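Methylocystis parvus OBBP MbnE (Methylocystis parvus OBBP, PDB 5ICQ) probably captures the copper-chelating peptide methanobactin in the periplasm, acting as a solute-binding protein in methanobactin transport. Local coordinates at residues T363-F367 against Y557-L562. Sequence-based numbering, arbitrary orientation.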
loop_
_atom_site.group_PDB
_atom_site.type_symbol
_atom_site.label_atom_id
_atom_site.label_comp_id
_atom_site.label_asym_id
_atom_site.label_seq_id
_atom_site.Cartn_x
_atom_site.Cartn_y
_atom_site.Cartn_z
ATOM N N THR A 363 -3.818 -4.016 15.648
ATOM C CA THR A 363 -4.495 -3.188 14.656
ATOM C C THR A 363 -5.944 -2.937 15.076
ATOM O O THR A 363 -6.705 -3.882 15.325
ATOM C CB THR A 363 -4.434 -3.857 13.285
ATOM O OG1 THR A 363 -3.058 -4.018 12.914
ATOM C CG2 THR A 363 -5.141 -2.987 12.233
ATOM N N LYS A 364 -6.326 -1.659 15.163
ATOM C CA LYS A 364 -7.633 -1.289 15.701
ATOM C C LYS A 364 -8.548 -0.643 14.676
ATOM O O LYS A 364 -9.686 -0.305 15.014
ATOM C CB LYS A 364 -7.461 -0.338 16.900
ATOM C CG LYS A 364 -6.556 -0.898 17.982
ATOM C CD LYS A 364 -6.760 -0.213 19.330
ATOM C CE LYS A 364 -6.106 1.147 19.386
ATOM N NZ LYS A 364 -6.008 1.636 20.797
ATOM N N SER A 365 -8.090 -0.467 13.441
ATOM C CA SER A 365 -8.812 0.320 12.455
ATOM C C SER A 365 -8.309 -0.095 11.084
ATOM O O SER A 365 -7.188 -0.597 10.955
ATOM C CB SER A 365 -8.591 1.826 12.700
ATOM O OG SER A 365 -8.912 2.604 11.560
ATOM N N PHE A 366 -9.152 0.091 10.068
ATOM C CA PHE A 366 -8.675 -0.111 8.704
ATOM C C PHE A 366 -7.740 0.996 8.244
ATOM O O PHE A 366 -7.089 0.835 7.210
ATOM C CB PHE A 366 -9.859 -0.244 7.736
ATOM C CG PHE A 366 -10.533 -1.576 7.828
ATOM C CD1 PHE A 366 -11.543 -1.796 8.750
ATOM C CD2 PHE A 366 -10.090 -2.637 7.041
ATOM C CE1 PHE A 366 -12.135 -3.063 8.868
ATOM C CE2 PHE A 366 -10.680 -3.883 7.141
ATOM C CZ PHE A 366 -11.705 -4.094 8.052
ATOM N N PHE A 367 -7.649 2.098 8.988
ATOM C CA PHE A 367 -6.717 3.187 8.692
ATOM C C PHE A 367 -6.052 3.601 10.002
ATOM O O PHE A 367 -6.137 4.744 10.443
ATOM C CB PHE A 367 -7.441 4.354 8.013
ATOM C CG PHE A 367 -8.145 3.951 6.762
ATOM C CD1 PHE A 367 -7.479 3.954 5.543
ATOM C CD2 PHE A 367 -9.460 3.508 6.806
ATOM C CE1 PHE A 367 -8.120 3.548 4.393
ATOM C CE2 PHE A 367 -10.108 3.102 5.655
ATOM C CZ PHE A 367 -9.435 3.118 4.449
ATOM N N TYR A 557 -16.637 5.608 6.945
ATOM C CA TYR A 557 -16.411 4.340 6.255
ATOM C C TYR A 557 -15.736 3.317 7.173
ATOM O O TYR A 557 -16.139 2.147 7.229
ATOM C CB TYR A 557 -15.571 4.634 5.009
ATOM C CG TYR A 557 -15.063 3.449 4.216
ATOM C CD1 TYR A 557 -15.933 2.521 3.668
ATOM C CD2 TYR A 557 -13.708 3.300 3.968
ATOM C CE1 TYR A 557 -15.452 1.453 2.908
ATOM C CE2 TYR A 557 -13.221 2.249 3.202
ATOM C CZ TYR A 557 -14.102 1.327 2.682
ATOM O OH TYR A 557 -13.627 0.261 1.925
ATOM N N ASP A 558 -14.709 3.749 7.908
ATOM C CA ASP A 558 -14.037 2.886 8.880
ATOM C C ASP A 558 -15.039 2.308 9.875
ATOM O O ASP A 558 -15.037 1.101 10.145
ATOM C CB ASP A 558 -12.947 3.695 9.606
ATOM C CG ASP A 558 -11.946 2.823 10.383
ATOM O OD1 ASP A 558 -11.632 1.705 9.926
ATOM O OD2 ASP A 558 -11.452 3.274 11.453
ATOM N N ARG A 559 -15.919 3.161 10.416
ATOM C CA ARG A 559 -16.922 2.690 11.374
ATOM C C ARG A 559 -17.828 1.626 10.773
ATOM O O ARG A 559 -18.188 0.660 11.455
ATOM C CB ARG A 559 -17.774 3.857 11.888
ATOM C CG ARG A 559 -16.927 5.003 12.437
ATOM C CD ARG A 559 -17.739 6.042 13.209
ATOM N NE ARG A 559 -16.931 7.254 13.327
ATOM C CZ ARG A 559 -16.212 7.570 14.394
ATOM N NH1 ARG A 559 -16.197 6.731 15.428
ATOM N NH2 ARG A 559 -15.483 8.680 14.405
ATOM N N VAL A 560 -18.239 1.803 9.515
ATOM C CA VAL A 560 -19.124 0.817 8.889
ATOM C C VAL A 560 -18.396 -0.506 8.681
ATOM O O VAL A 560 -18.939 -1.580 8.963
ATOM C CB VAL A 560 -19.688 1.370 7.568
ATOM C CG1 VAL A 560 -20.464 0.287 6.820
ATOM C CG2 VAL A 560 -20.600 2.588 7.831
ATOM N N LEU A 561 -17.157 -0.457 8.189
ATOM C CA LEU A 561 -16.389 -1.691 8.018
ATOM C C LEU A 561 -16.197 -2.406 9.346
ATOM O O LEU A 561 -16.399 -3.623 9.445
ATOM C CB LEU A 561 -15.028 -1.384 7.398
ATOM C CG LEU A 561 -14.995 -0.950 5.934
ATOM C CD1 LEU A 561 -13.533 -0.745 5.507
ATOM C CD2 LEU A 561 -15.676 -2.007 5.054
ATOM N N LEU A 562 -15.762 -1.674 10.373
ATOM C CA LEU A 562 -15.510 -2.312 11.663
ATOM C C LEU A 562 -16.787 -2.902 12.243
ATOM O O LEU A 562 -16.749 -3.963 12.880
ATOM C CB LEU A 562 -14.894 -1.307 12.642
ATOM C CG LEU A 562 -13.478 -0.851 12.287
ATOM C CD1 LEU A 562 -13.059 0.382 13.133
ATOM C CD2 LEU A 562 -12.501 -1.999 12.521
#
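Phe366 and Asp558 bring the two backbones closest, their CA atoms 6.1 Å apart, where the irregular segment 363-367, leaving strand 361-362, passes the last turns of helix 547-563. Within the loop Ser365 forms an ST turn, its OG accepting a hydrogen bond from the backbone N of Phe367 at 2.9 Å. The same hydroxyl donates to Asp558 OD2 at 2.6 Å, reaching the oxygen from above the carboxylate plane. Asp558 OD1 takes the backbone N-H of Phe366 on its syn side, N to OD1 3.0 Å, a somewhat bent bond (149°). Asp558 projects its carboxylate from the helix to the loop because its first torsion (chi1 -165°) turns CG away from the backbone N; there OD2 also bonds Ser374. Next to this polar grip, the Phe366 ring stands almost perpendicular to the carboxylate, with OD1 at its edge. Leu561 CD1 lies over one face in a CH-pi contact, 4.0 Å from the centroid of the Phe366 ring, while Leu562 CD2 approaches Phe366 CE1 at 3.8 Å. The Trp513 ring also meets that of Phe366, nearly at right angles. Further along, Phe367 CE2 touches Tyr557 CD2 at 4.0 Å, and the Tyr557 hydroxyl binds Gln509. An asparagine in place of Asp558 would probably leave either the Ser365 hydroxyl or the Phe366 N-H without its acceptor, since the amide NH2 that replaces one oxygen can only donate. The helix therefore holds the loop through one buried carboxylate that accepts from both a side chain and the backbone, flanked by apolar contacts; partners on both oxygens would probably favour the ionised form of the aspartate.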